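Local coordinates for protein acyl-homoserine-lactone synthase (Pseudomonas aeruginosa, PDB 1RO5) that makes the quorum-sensing signal N-(3-oxododecanoyl)homoserine lactone from an acyl carrier protein thioester and S-adenosyl-L-methionine, at residues C120-E123 against A124-L128; A182-Q185 against I186-G190; T144-G147 against V148-M151; L72-T75 against G76-L80. All coordinates share one frame; numbering follows the deposited sequence.

Contact 1 (C120-E123 against A124-L128)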
ATOM      1  N   CYS A 120      10.216  -7.069  -4.503  1.00 78.41           N
ATOM      2  CA  CYS A 120       8.811  -7.321  -4.553  1.00 74.52           C
ATOM      3  C   CYS A 120       8.166  -5.961  -4.418  1.00 72.06           C
ATOM      4  O   CYS A 120       7.344  -5.573  -5.272  1.00 71.00           O
ATOM      5  CB  CYS A 120       8.327  -8.246  -3.454  1.00 74.15           C
ATOM      6  SG  CYS A 120       6.578  -8.617  -3.722  1.00 73.22           S
ATOM      7  N   THR A 121       8.571  -5.229  -3.386  1.00 68.24           N
ATOM      8  CA  THR A 121       8.068  -3.888  -3.168  1.00 66.48           C
ATOM      9  C   THR A 121       8.279  -2.923  -4.346  1.00 65.42           C
ATOM     10  O   THR A 121       7.388  -2.164  -4.678  1.00 65.71           O
ATOM     11  CB  THR A 121       8.653  -3.328  -1.864  1.00 67.00           C
ATOM     12  OG1 THR A 121       8.514  -4.355  -0.838  1.00 70.60           O
ATOM     13  CG2 THR A 121       7.814  -2.010  -1.323  1.00 65.23           C
ATOM     14  N   LEU A 122       9.467  -2.949  -4.939  1.00 63.62           N
ATOM     15  CA  LEU A 122       9.787  -2.156  -6.089  1.00 62.05           C
ATOM     16  C   LEU A 122       8.713  -2.372  -7.119  1.00 59.29           C
ATOM     17  O   LEU A 122       8.108  -1.405  -7.601  1.00 57.39           O
ATOM     18  CB  LEU A 122      11.149  -2.632  -6.687  1.00 64.09           C
ATOM     19  CG  LEU A 122      11.692  -2.163  -8.061  1.00 65.06           C
ATOM     20  CD1 LEU A 122      12.122  -0.743  -7.910  1.00 69.26           C
ATOM     21  CD2 LEU A 122      12.863  -3.011  -8.471  1.00 70.37           C
ATOM     22  N   GLU A 123       8.511  -3.643  -7.465  1.00 56.75           N
ATOM     23  CA  GLU A 123       7.613  -3.991  -8.523  1.00 56.77           C
ATOM     24  C   GLU A 123       6.188  -3.506  -8.243  1.00 55.45           C
ATOM     25  O   GLU A 123       5.482  -2.949  -9.136  1.00 54.20           O
ATOM     26  CB  GLU A 123       7.625  -5.478  -8.750  1.00 57.37           C
ATOM     27  CG  GLU A 123       8.846  -5.911  -9.490  1.00 63.87           C
ATOM     28  CD  GLU A 123       8.877  -5.391 -10.913  1.00 66.97           C
ATOM     29  OE1 GLU A 123       9.859  -5.680 -11.615  1.00 69.92           O
ATOM     30  OE2 GLU A 123       7.903  -4.724 -11.318  1.00 69.54           O
ATOM     31  N   ALA A 124       5.786  -3.710  -6.992  1.00 52.86           N
ATOM     32  CA  ALA A 124       4.532  -3.182  -6.544  1.00 52.24           C
ATOM     33  C   ALA A 124       4.489  -1.704  -6.704  1.00 50.34           C
ATOM     34  O   ALA A 124       3.472  -1.175  -7.065  1.00 51.20           O
ATOM     35  CB  ALA A 124       4.265  -3.553  -5.087  1.00 51.26           C
ATOM     36  N   MET A 125       5.547  -1.008  -6.396  1.00 49.02           N
ATOM     37  CA  MET A 125       5.390   0.420  -6.497  1.00 50.39           C
ATOM     38  C   MET A 125       5.383   0.925  -7.974  1.00 49.15           C
ATOM     39  O   MET A 125       4.709   1.943  -8.307  1.00 47.64           O
ATOM     40  CB  MET A 125       6.325   1.155  -5.584  1.00 50.99           C
ATOM     41  CG  MET A 125       6.076   2.693  -5.635  1.00 57.77           C
ATOM     42  SD  MET A 125       4.636   3.407  -4.758  1.00 62.51           S
ATOM     43  CE  MET A 125       4.996   2.793  -3.196  1.00 54.27           C
ATOM     44  N   ARG A 126       6.053   0.138  -8.834  1.00 48.29           N
ATOM     45  CA  ARG A 126       6.138   0.461 -10.258  1.00 49.72           C
ATOM     46  C   ARG A 126       4.792   0.333 -10.787  1.00 47.92           C
ATOM     47  O   ARG A 126       4.393   1.204 -11.537  1.00 49.33           O
ATOM     48  CB  ARG A 126       7.050  -0.445 -11.124  1.00 49.97           C
ATOM     49  CG  ARG A 126       8.457  -0.589 -10.606  1.00 56.25           C
ATOM     50  CD  ARG A 126       9.460  -1.367 -11.516  1.00 62.29           C
ATOM     51  NE  ARG A 126      10.774  -0.926 -11.058  1.00 73.52           N
ATOM     52  CZ  ARG A 126      11.958  -1.204 -11.632  1.00 80.40           C
ATOM     53  NH1 ARG A 126      12.040  -2.013 -12.700  1.00 81.85           N
ATOM     54  NH2 ARG A 126      13.071  -0.682 -11.123  1.00 77.91           N
ATOM     55  N   ALA A 127       4.129  -0.785 -10.492  1.00 45.52           N
ATOM     56  CA  ALA A 127       2.764  -1.024 -11.028  1.00 44.15           C
ATOM     57  C   ALA A 127       1.765  -0.036 -10.405  1.00 42.24           C
ATOM     58  O   ALA A 127       0.942   0.580 -11.118  1.00 38.35           O
ATOM     59  CB  ALA A 127       2.319  -2.473 -10.700  1.00 46.09           C
ATOM     60  N   LEU A 128       1.926   0.192  -9.086  1.00 40.45           N
ATOM     61  CA  LEU A 128       1.021   1.080  -8.400  1.00 40.93           C
ATOM     62  C   LEU A 128       1.134   2.537  -8.827  1.00 39.39           C
ATOM     63  O   LEU A 128       0.126   3.207  -9.065  1.00 38.88           O
ATOM     64  CB  LEU A 128       1.200   0.932  -6.917  1.00 41.71           C
ATOM     65  CG  LEU A 128       0.175   1.501  -5.969  1.00 45.14           C
ATOM     66  CD1 LEU A 128      -1.233   1.155  -6.418  1.00 52.60           C
ATOM     67  CD2 LEU A 128       0.496   0.706  -4.768  1.00 49.30           C
TER
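L122 and R126 meet one turn apart on helix 118-133, the helical limb of the beta-alpha-beta unit formed with strands 99-107 and 139-145. The backbone evidence is a run of i to i+4 hydrogen bonds: A124 N to C120 O is nearly straight (169°), M125 N to T121 O and R126 N to L122 O are more bent, and A127 N reaches E123 O at 2.9 Å. Van der Waals packing sets a leucine methyl on the planar cation: L122 CD2 lies 3.4 Å above the plane of the R126 guanidinium, offset toward the rim. The leucine CG stands anti to the backbone N (chi1 170°), which turns the branch toward the arginine. Electrostatics are looser: E123 OE1 is 4.4 Å from R126 NH1 and well out of the guanidinium plane, with carboxylate and guanidinium planes 65° apart, so any attraction is probably purely electrostatic, with no N-H aimed at the oxygen. The buried side of the turn faces the sheet, where A124 packs on M57 and I59 of strand 55-61 and C120 and T121 touch I107. T121 OG1 is bonded to F117 O, one turn back. On the partly exposed side, R126 CG lies 3.1 Å from L122 O, a close approach.

Contact 2 (A182-Q185 against I186-G190)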
ATOM      1  N   ALA A 182       8.544  13.623 -11.004  1.00 47.60           N
ATOM      2  CA  ALA A 182       9.628  13.266 -11.901  1.00 45.36           C
ATOM      3  C   ALA A 182      10.681  12.494 -11.145  1.00 43.89           C
ATOM      4  O   ALA A 182      11.211  11.407 -11.630  1.00 44.45           O
ATOM      5  CB  ALA A 182      10.236  14.693 -12.512  1.00 47.32           C
ATOM      6  N   LYS A 183      11.050  13.031  -9.982  1.00 42.14           N
ATOM      7  CA  LYS A 183      12.078  12.329  -9.222  1.00 43.24           C
ATOM      8  C   LYS A 183      11.707  10.811  -8.922  1.00 43.87           C
ATOM      9  O   LYS A 183      12.537   9.780  -9.195  1.00 44.60           O
ATOM     10  CB  LYS A 183      12.403  13.133  -7.993  1.00 44.44           C
ATOM     11  CG  LYS A 183      13.449  12.430  -7.159  1.00 47.94           C
ATOM     12  CD  LYS A 183      13.339  13.053  -5.765  1.00 56.33           C
ATOM     13  CE  LYS A 183      13.988  12.165  -4.722  1.00 56.97           C
ATOM     14  NZ  LYS A 183      14.651  13.142  -3.852  1.00 61.98           N
ATOM     15  N   THR A 184      10.415  10.633  -8.523  1.00 41.75           N
ATOM     16  CA  THR A 184       9.855   9.271  -8.243  1.00 39.53           C
ATOM     17  C   THR A 184       9.833   8.477  -9.466  1.00 38.55           C
ATOM     18  O   THR A 184      10.196   7.297  -9.500  1.00 37.08           O
ATOM     19  CB  THR A 184       8.437   9.365  -7.636  1.00 38.51           C
ATOM     20  OG1 THR A 184       8.523  10.026  -6.351  1.00 38.19           O
ATOM     21  CG2 THR A 184       7.796   8.027  -7.366  1.00 36.84           C
ATOM     22  N   GLN A 185       9.323   9.107 -10.496  1.00 40.66           N
ATOM     23  CA  GLN A 185       9.160   8.387 -11.731  1.00 42.27           C
ATOM     24  C   GLN A 185      10.520   7.895 -12.227  1.00 45.99           C
ATOM     25  O   GLN A 185      10.655   6.752 -12.720  1.00 45.74           O
ATOM     26  CB  GLN A 185       8.536   9.329 -12.726  1.00 43.22           C
ATOM     27  CG  GLN A 185       7.028   9.576 -12.483  1.00 42.06           C
ATOM     28  CD  GLN A 185       6.431  10.446 -13.553  1.00 46.03           C
ATOM     29  OE1 GLN A 185       6.632  10.178 -14.731  1.00 51.44           O
ATOM     30  NE2 GLN A 185       5.767  11.543 -13.163  1.00 42.75           N
ATOM     31  N   ILE A 186      11.541   8.766 -12.124  1.00 49.01           N
ATOM     32  CA  ILE A 186      12.870   8.419 -12.650  1.00 51.45           C
ATOM     33  C   ILE A 186      13.468   7.270 -11.785  1.00 51.32           C
ATOM     34  O   ILE A 186      13.973   6.274 -12.313  1.00 53.60           O
ATOM     35  CB  ILE A 186      13.817   9.624 -12.726  1.00 51.63           C
ATOM     36  CG1 ILE A 186      13.309  10.719 -13.712  1.00 54.13           C
ATOM     37  CG2 ILE A 186      15.154   9.096 -13.229  1.00 53.32           C
ATOM     38  CD1 ILE A 186      13.840  12.210 -13.409  1.00 54.34           C
ATOM     39  N   ALA A 187      13.352   7.401 -10.463  1.00 52.02           N
ATOM     40  CA  ALA A 187      13.711   6.335  -9.509  1.00 50.04           C
ATOM     41  C   ALA A 187      13.080   5.068  -9.845  1.00 50.21           C
ATOM     42  O   ALA A 187      13.728   4.068  -9.842  1.00 50.93           O
ATOM     43  CB  ALA A 187      13.308   6.764  -8.037  1.00 50.96           C
ATOM     44  N   LEU A 188      11.782   5.069 -10.110  1.00 51.24           N
ATOM     45  CA  LEU A 188      11.093   3.828 -10.488  1.00 51.71           C
ATOM     46  C   LEU A 188      11.318   3.219 -11.857  1.00 52.91           C
ATOM     47  O   LEU A 188      11.283   1.982 -12.014  1.00 53.56           O
ATOM     48  CB  LEU A 188       9.540   3.993 -10.334  1.00 51.53           C
ATOM     49  CG  LEU A 188       9.002   4.209  -8.909  1.00 51.41           C
ATOM     50  CD1 LEU A 188       7.605   4.414  -8.952  1.00 44.91           C
ATOM     51  CD2 LEU A 188       9.440   3.058  -7.919  1.00 47.32           C
ATOM     52  N   TYR A 189      11.430   4.072 -12.886  1.00 54.92           N
ATOM     53  CA  TYR A 189      11.407   3.584 -14.272  1.00 55.99           C
ATOM     54  C   TYR A 189      12.666   3.859 -15.086  1.00 58.25           C
ATOM     55  O   TYR A 189      12.817   3.312 -16.166  1.00 59.31           O
ATOM     56  CB  TYR A 189      10.247   4.183 -15.007  1.00 53.80           C
ATOM     57  CG  TYR A 189       8.980   4.048 -14.280  1.00 53.41           C
ATOM     58  CD1 TYR A 189       8.377   5.150 -13.691  1.00 49.46           C
ATOM     59  CD2 TYR A 189       8.349   2.821 -14.194  1.00 50.68           C
ATOM     60  CE1 TYR A 189       7.183   5.023 -13.016  1.00 49.93           C
ATOM     61  CE2 TYR A 189       7.163   2.685 -13.527  1.00 53.96           C
ATOM     62  CZ  TYR A 189       6.556   3.766 -12.942  1.00 50.24           C
ATOM     63  OH  TYR A 189       5.334   3.538 -12.272  1.00 47.03           O
ATOM     64  N   GLY A 190      13.541   4.728 -14.576  1.00 60.35           N
ATOM     65  CA  GLY A 190      14.755   5.068 -15.270  1.00 61.07           C
ATOM     66  C   GLY A 190      14.461   6.368 -15.996  1.00 62.86           C
ATOM     67  O   GLY A 190      15.402   7.066 -16.371  1.00 63.25           O
TER
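T184 and L188 lie side by side on helix 182-189, pointing the same way, with CG2 of the threonine 4.0 Å from CD1 of the leucine. This is the tightly packed flank of a short amphipathic helix: both residues are buried, both touch L157, and T184 OG1 is held by E179 O and D158 N. Four successive i to i+4 backbone bonds join the segments. The straightest is A187 N to K183 O (170°), and the last, Y189 N to Q185 O at 2.8 Å, is more bent (145°). G190 follows with positive phi as the chain leaves the helix, its N still bonded to I186 O. The Y189 ring swings back over its neighbour, one face lying on L188 CB, which is 3.6 Å above the plane and over the ring centre.

On the solvent flank A182, K183 and I186 are exposed, and the side-chain pair is looser, A182 CB coming only within 4.5 Å of I186 CD1. The isoleucine nonetheless sits close on the backbone: CG1, turned beside its own N (chi1 -63°), is 3.0 Å from A182 O. Q185 is intermediate, its amide tied at both ends: OE1 to L193 N and NE2 to L180 O. The helix thus follows strand 171-179 and lies against helix 118-133, with L188 and Y189 on A129, Q185 on L133, and the tyrosine hydroxyl probably bonded to R126 O.

Contact 3 (T144-G147 against V148-M151). With SO4 (sulfate ion), chain E.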
ATOM      1  N   THR A 144       3.013   3.825   7.517  1.00 32.89           N
ATOM      2  CA  THR A 144       3.813   2.631   7.432  1.00 34.03           C
ATOM      3  C   THR A 144       4.922   2.726   8.547  1.00 36.37           C
ATOM      4  O   THR A 144       4.762   3.540   9.531  1.00 36.54           O
ATOM      5  CB  THR A 144       4.310   2.385   5.976  1.00 34.94           C
ATOM      6  OG1 THR A 144       4.984   1.135   5.944  1.00 36.52           O
ATOM      7  CG2 THR A 144       5.356   3.407   5.555  1.00 31.54           C
ATOM      8  N   THR A 145       5.960   1.867   8.522  1.00 36.28           N
ATOM      9  CA  THR A 145       6.989   1.982   9.542  1.00 34.17           C
ATOM     10  C   THR A 145       8.190   2.753   9.009  1.00 35.88           C
ATOM     11  O   THR A 145       8.429   2.926   7.742  1.00 32.25           O
ATOM     12  CB  THR A 145       7.525   0.625   9.908  1.00 35.95           C
ATOM     13  OG1 THR A 145       8.147   0.074   8.719  1.00 36.85           O
ATOM     14  CG2 THR A 145       6.395  -0.409  10.352  1.00 32.52           C
ATOM     15  N   VAL A 146       9.034   3.099   9.984  1.00 36.46           N
ATOM     16  CA  VAL A 146      10.273   3.817   9.667  1.00 39.30           C
ATOM     17  C   VAL A 146      11.162   3.059   8.739  1.00 39.49           C
ATOM     18  O   VAL A 146      11.847   3.648   7.889  1.00 37.97           O
ATOM     19  CB  VAL A 146      11.043   4.272  10.903  1.00 39.59           C
ATOM     20  CG1 VAL A 146      12.363   4.949  10.427  1.00 43.86           C
ATOM     21  CG2 VAL A 146      10.203   5.249  11.667  1.00 37.76           C
ATOM     22  N   GLY A 147      11.123   1.723   8.886  1.00 42.87           N
ATOM     23  CA  GLY A 147      11.809   0.751   8.006  1.00 41.07           C
ATOM     24  C   GLY A 147      11.405   0.979   6.563  1.00 42.27           C
ATOM     25  O   GLY A 147      12.247   1.119   5.650  1.00 42.98           O
ATOM     26  N   VAL A 148      10.104   0.966   6.291  1.00 41.61           N
ATOM     27  CA  VAL A 148       9.690   1.045   4.887  1.00 39.62           C
ATOM     28  C   VAL A 148      10.005   2.485   4.410  1.00 39.67           C
ATOM     29  O   VAL A 148      10.314   2.709   3.259  1.00 38.39           O
ATOM     30  CB  VAL A 148       8.177   0.773   4.766  1.00 39.10           C
ATOM     31  CG1 VAL A 148       7.543   1.355   3.450  1.00 37.85           C
ATOM     32  CG2 VAL A 148       7.843  -0.652   5.032  1.00 38.31           C
ATOM     33  N   GLU A 149       9.887   3.450   5.312  1.00 39.22           N
ATOM     34  CA  GLU A 149      10.215   4.822   4.937  1.00 40.82           C
ATOM     35  C   GLU A 149      11.649   4.879   4.360  1.00 43.11           C
ATOM     36  O   GLU A 149      11.879   5.403   3.218  1.00 41.48           O
ATOM     37  CB  GLU A 149      10.050   5.800   6.092  1.00 38.73           C
ATOM     38  CG  GLU A 149      10.796   7.116   5.817  1.00 39.07           C
ATOM     39  CD  GLU A 149      10.673   8.052   6.982  1.00 45.01           C
ATOM     40  OE1 GLU A 149      10.553   7.535   8.135  1.00 50.54           O
ATOM     41  OE2 GLU A 149      10.635   9.303   6.819  1.00 43.70           O
ATOM     42  N   LYS A 150      12.603   4.268   5.073  1.00 45.48           N
ATOM     43  CA  LYS A 150      13.996   4.319   4.570  1.00 48.56           C
ATOM     44  C   LYS A 150      14.197   3.469   3.373  1.00 48.36           C
ATOM     45  O   LYS A 150      14.907   3.833   2.466  1.00 48.09           O
ATOM     46  CB  LYS A 150      15.105   4.215   5.649  1.00 51.70           C
ATOM     47  CG  LYS A 150      15.130   3.061   6.561  1.00 56.81           C
ATOM     48  CD  LYS A 150      16.253   3.328   7.635  1.00 62.86           C
ATOM     49  CE  LYS A 150      15.710   4.020   8.932  1.00 67.23           C
ATOM     50  NZ  LYS A 150      16.467   3.677  10.182  1.00 66.06           N
ATOM     51  N   MET A 151      13.429   2.420   3.246  1.00 48.11           N
ATOM     52  CA  MET A 151      13.605   1.605   2.083  1.00 49.21           C
ATOM     53  C   MET A 151      13.232   2.459   0.817  1.00 50.98           C
ATOM     54  O   MET A 151      13.829   2.328  -0.284  1.00 51.34           O
ATOM     55  CB  MET A 151      12.794   0.338   2.338  1.00 52.21           C
ATOM     56  CG  MET A 151      12.856  -0.784   1.364  1.00 58.45           C
ATOM     57  SD  MET A 151      11.754  -0.111  -0.042  1.00 72.45           S
ATOM     58  CE  MET A 151       9.945  -0.725   0.586  1.00 66.28           C
TER
HETATM   59  S   SO4 E 404      10.621  -2.899   9.047  1.00 66.70           S
HETATM   60  O1  SO4 E 404       9.243  -2.522   9.258  1.00 67.50           O
HETATM   61  O2  SO4 E 404      11.084  -2.425   7.744  1.00 72.54           O
HETATM   62  O3  SO4 E 404      10.808  -4.350   9.217  1.00 68.79           O
HETATM   63  O4  SO4 E 404      11.487  -2.216  10.015  1.00 69.33           O
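T145 OG1 is gripped from two directions: it accepts from V148 N at 3.2 Å and donates to O1 of a sulfate ion at 2.9 Å. The first bond makes T145 the N-cap of helix 146-154, at the point where strand 139-145 of the central sheet passes directly into the helix. The capping N-H is well aimed (161°), and the threonine sets it up by placing OG1 between its backbone N and carbonyl carbon (chi1 63°). The sulfate, probably from the crystallisation liquor, sits beside the first turn, where the helix dipole would be expected to favour an anion. G147 CA approaches sulfate O2 to 3.3 Å.

Behind the cap, E149 N to T145 O, K150 N to V146 O and M151 N to G147 O continue the helical bonding. Side chains close the turn on both flanks. T144 and V148 cross at about a right angle, T144 OG1 lying 3.4 Å from V148 CB, and both pack on F105 of strand 99-107. On the other flank V146 and E149 run side by side; E149 packs on V174 and L176, and its OE1 forms a salt bridge with R161. Backbone bonds from T144 to V174 and from V146 to R172 hold the junction to strand 171-179. The bent K150 chain crosses V146 obliquely, bringing its CE to 3.8 Å from V146 CG1.

Contact 4 (L72-T75 against G76-L80)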
ATOM      1  N   LEU A  72      -7.140   3.607  -0.994  1.00 29.07           N
ATOM      2  CA  LEU A  72      -8.416   4.264  -0.594  1.00 29.97           C
ATOM      3  C   LEU A  72      -8.339   5.679  -1.077  1.00 31.53           C
ATOM      4  O   LEU A  72      -7.192   6.314  -0.918  1.00 30.60           O
ATOM      5  CB  LEU A  72      -8.583   4.294   0.964  1.00 27.54           C
ATOM      6  CG  LEU A  72      -8.894   2.928   1.550  1.00 29.86           C
ATOM      7  CD1 LEU A  72      -8.868   3.115   3.029  1.00 31.06           C
ATOM      8  CD2 LEU A  72     -10.303   2.509   1.097  1.00 27.11           C
ATOM      9  N   ASP A  73      -9.454   6.195  -1.646  1.00 31.29           N
ATOM     10  CA  ASP A  73      -9.587   7.618  -1.964  1.00 34.01           C
ATOM     11  C   ASP A  73      -9.529   8.427  -0.751  1.00 34.39           C
ATOM     12  O   ASP A  73     -10.122   8.059   0.291  1.00 34.86           O
ATOM     13  CB  ASP A  73     -10.953   7.936  -2.664  1.00 36.96           C
ATOM     14  CG  ASP A  73     -11.211   7.073  -3.936  1.00 36.61           C
ATOM     15  OD1 ASP A  73     -10.286   6.705  -4.718  1.00 40.76           O
ATOM     16  OD2 ASP A  73     -12.331   6.675  -4.181  1.00 39.06           O
ATOM     17  N   THR A  74      -8.931   9.622  -0.869  1.00 35.47           N
ATOM     18  CA  THR A  74      -8.878  10.523   0.296  1.00 34.58           C
ATOM     19  C   THR A  74     -10.057  11.410   0.385  1.00 35.84           C
ATOM     20  O   THR A  74     -10.187  12.222   1.350  1.00 36.78           O
ATOM     21  CB  THR A  74      -7.602  11.480   0.294  1.00 34.19           C
ATOM     22  OG1 THR A  74      -7.534  12.099  -0.998  1.00 31.65           O
ATOM     23  CG2 THR A  74      -6.332  10.591   0.401  1.00 34.16           C
ATOM     24  N   THR A  75     -10.855  11.387  -0.667  1.00 37.38           N
ATOM     25  CA  THR A  75     -12.167  12.016  -0.573  1.00 38.03           C
ATOM     26  C   THR A  75     -13.165  11.217   0.260  1.00 38.16           C
ATOM     27  O   THR A  75     -14.236  11.743   0.547  1.00 38.82           O
ATOM     28  CB  THR A  75     -12.798  12.264  -1.967  1.00 37.98           C
ATOM     29  OG1 THR A  75     -12.759  11.057  -2.737  1.00 41.47           O
ATOM     30  CG2 THR A  75     -11.983  13.229  -2.773  1.00 35.70           C
ATOM     31  N   GLY A  76     -12.860   9.964   0.606  1.00 38.64           N
ATOM     32  CA  GLY A  76     -13.704   9.173   1.524  1.00 37.39           C
ATOM     33  C   GLY A  76     -12.875   8.904   2.792  1.00 38.23           C
ATOM     34  O   GLY A  76     -11.851   9.533   3.016  1.00 36.61           O
ATOM     35  N   PRO A  77     -13.358   8.067   3.697  1.00 36.90           N
ATOM     36  CA  PRO A  77     -12.594   7.813   4.919  1.00 35.49           C
ATOM     37  C   PRO A  77     -11.332   6.947   4.601  1.00 34.44           C
ATOM     38  O   PRO A  77     -11.428   6.102   3.700  1.00 32.13           O
ATOM     39  CB  PRO A  77     -13.588   7.016   5.807  1.00 35.87           C
ATOM     40  CG  PRO A  77     -14.935   7.273   5.165  1.00 34.71           C
ATOM     41  CD  PRO A  77     -14.667   7.380   3.673  1.00 35.44           C
ATOM     42  N   TYR A  78     -10.205   7.200   5.292  1.00 30.77           N
ATOM     43  CA  TYR A  78      -8.995   6.437   5.084  1.00 30.84           C
ATOM     44  C   TYR A  78      -8.209   6.391   6.378  1.00 30.09           C
ATOM     45  O   TYR A  78      -8.540   7.136   7.300  1.00 29.87           O
ATOM     46  CB  TYR A  78      -8.202   6.968   3.859  1.00 32.80           C
ATOM     47  CG  TYR A  78      -7.695   8.367   3.982  1.00 29.40           C
ATOM     48  CD1 TYR A  78      -6.402   8.606   4.365  1.00 29.25           C
ATOM     49  CD2 TYR A  78      -8.541   9.452   3.722  1.00 33.78           C
ATOM     50  CE1 TYR A  78      -5.911   9.858   4.460  1.00 30.06           C
ATOM     51  CE2 TYR A  78      -8.066  10.761   3.819  1.00 28.84           C
ATOM     52  CZ  TYR A  78      -6.702  10.915   4.142  1.00 30.82           C
ATOM     53  OH  TYR A  78      -6.170  12.194   4.291  1.00 33.60           O
ATOM     54  N   MET A  79      -7.259   5.447   6.520  1.00 30.18           N
ATOM     55  CA  MET A  79      -6.736   5.078   7.859  1.00 30.26           C
ATOM     56  C   MET A  79      -5.919   6.287   8.424  1.00 32.22           C
ATOM     57  O   MET A  79      -5.920   6.510   9.632  1.00 33.88           O
ATOM     58  CB  MET A  79      -5.793   3.855   7.796  1.00 30.87           C
ATOM     59  CG  MET A  79      -6.440   2.600   7.177  1.00 32.76           C
ATOM     60  SD  MET A  79      -5.569   1.079   7.435  1.00 32.07           S
ATOM     61  CE  MET A  79      -6.122   0.787   9.287  1.00 30.27           C
ATOM     62  N   LEU A  80      -5.275   7.115   7.596  1.00 32.40           N
ATOM     63  CA  LEU A  80      -4.393   8.161   8.179  1.00 36.70           C
ATOM     64  C   LEU A  80      -5.343   9.180   8.872  1.00 35.84           C
ATOM     65  O   LEU A  80      -5.059   9.645   9.958  1.00 34.67           O
ATOM     66  CB  LEU A  80      -3.619   8.921   7.108  1.00 35.18           C
ATOM     67  CG  LEU A  80      -2.455   9.804   7.433  1.00 36.07           C
ATOM     68  CD1 LEU A  80      -1.919  10.705   6.378  1.00 29.40           C
ATOM     69  CD2 LEU A  80      -2.058  10.087   8.853  1.00 35.97           C
TER
HETATM   70  O   HOH W   1     -11.925   6.246   1.117  1.00 34.31           O
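T74 puts its methyl over one face of the Y78 ring, a CH-pi contact with CG2 3.9 Å from the centroid and 16° off the ring normal. The methyl is offset toward the rim, and T74 CB is 3.6 Å from Y78 CE2. Next to this pair, L72 packs on the base of the tyrosine, L72 CB to Y78 CB 4.0 Å. The ring reaches back over the turn because Y78 CG sits between its backbone N and carbonyl carbon (chi1 63°).

The backbone that brings these groups together is a type I beta turn from D73 to G76, leading from strand 64-73 toward helix 79-82. Its closing bond, G76 N to D73 O, is weak at 3.4 Å. A water lies 2.7 Å from D73 O and 2.6 Å from P77 O, placed to donate to either; with more acceptors around it than protons, it probably shares them.

Farther out, polar ends are fixed by neighbours: T74 OG1 by I99 O and S96 N, Y78 OH by P94 O, D73 OD1 by Y55 OH. N82 OD1 receives Y78 N at the helix start. The direct closing bond being weak, the turn is also spanned by the CH-pi contact and probably by the water.

All four contacts are local and partly buried, but they differ in setting. Contacts 1 and 2 are regular helix turns on two helices that pack together. Contact 1 lies nearer the chain centre, its own centre about 10 Å away, and turns small residues to the sheet; contact 2 is farther out, its centre about 18 Å from that of the chain, with four exposed residues. Contacts 3 and 4 both leave strands of the same sheet, one directly into a capped helix beside an anion, the other through a beta turn with a water beside it. Contact 4 lies across the chain's centre from contact 1, without touching it.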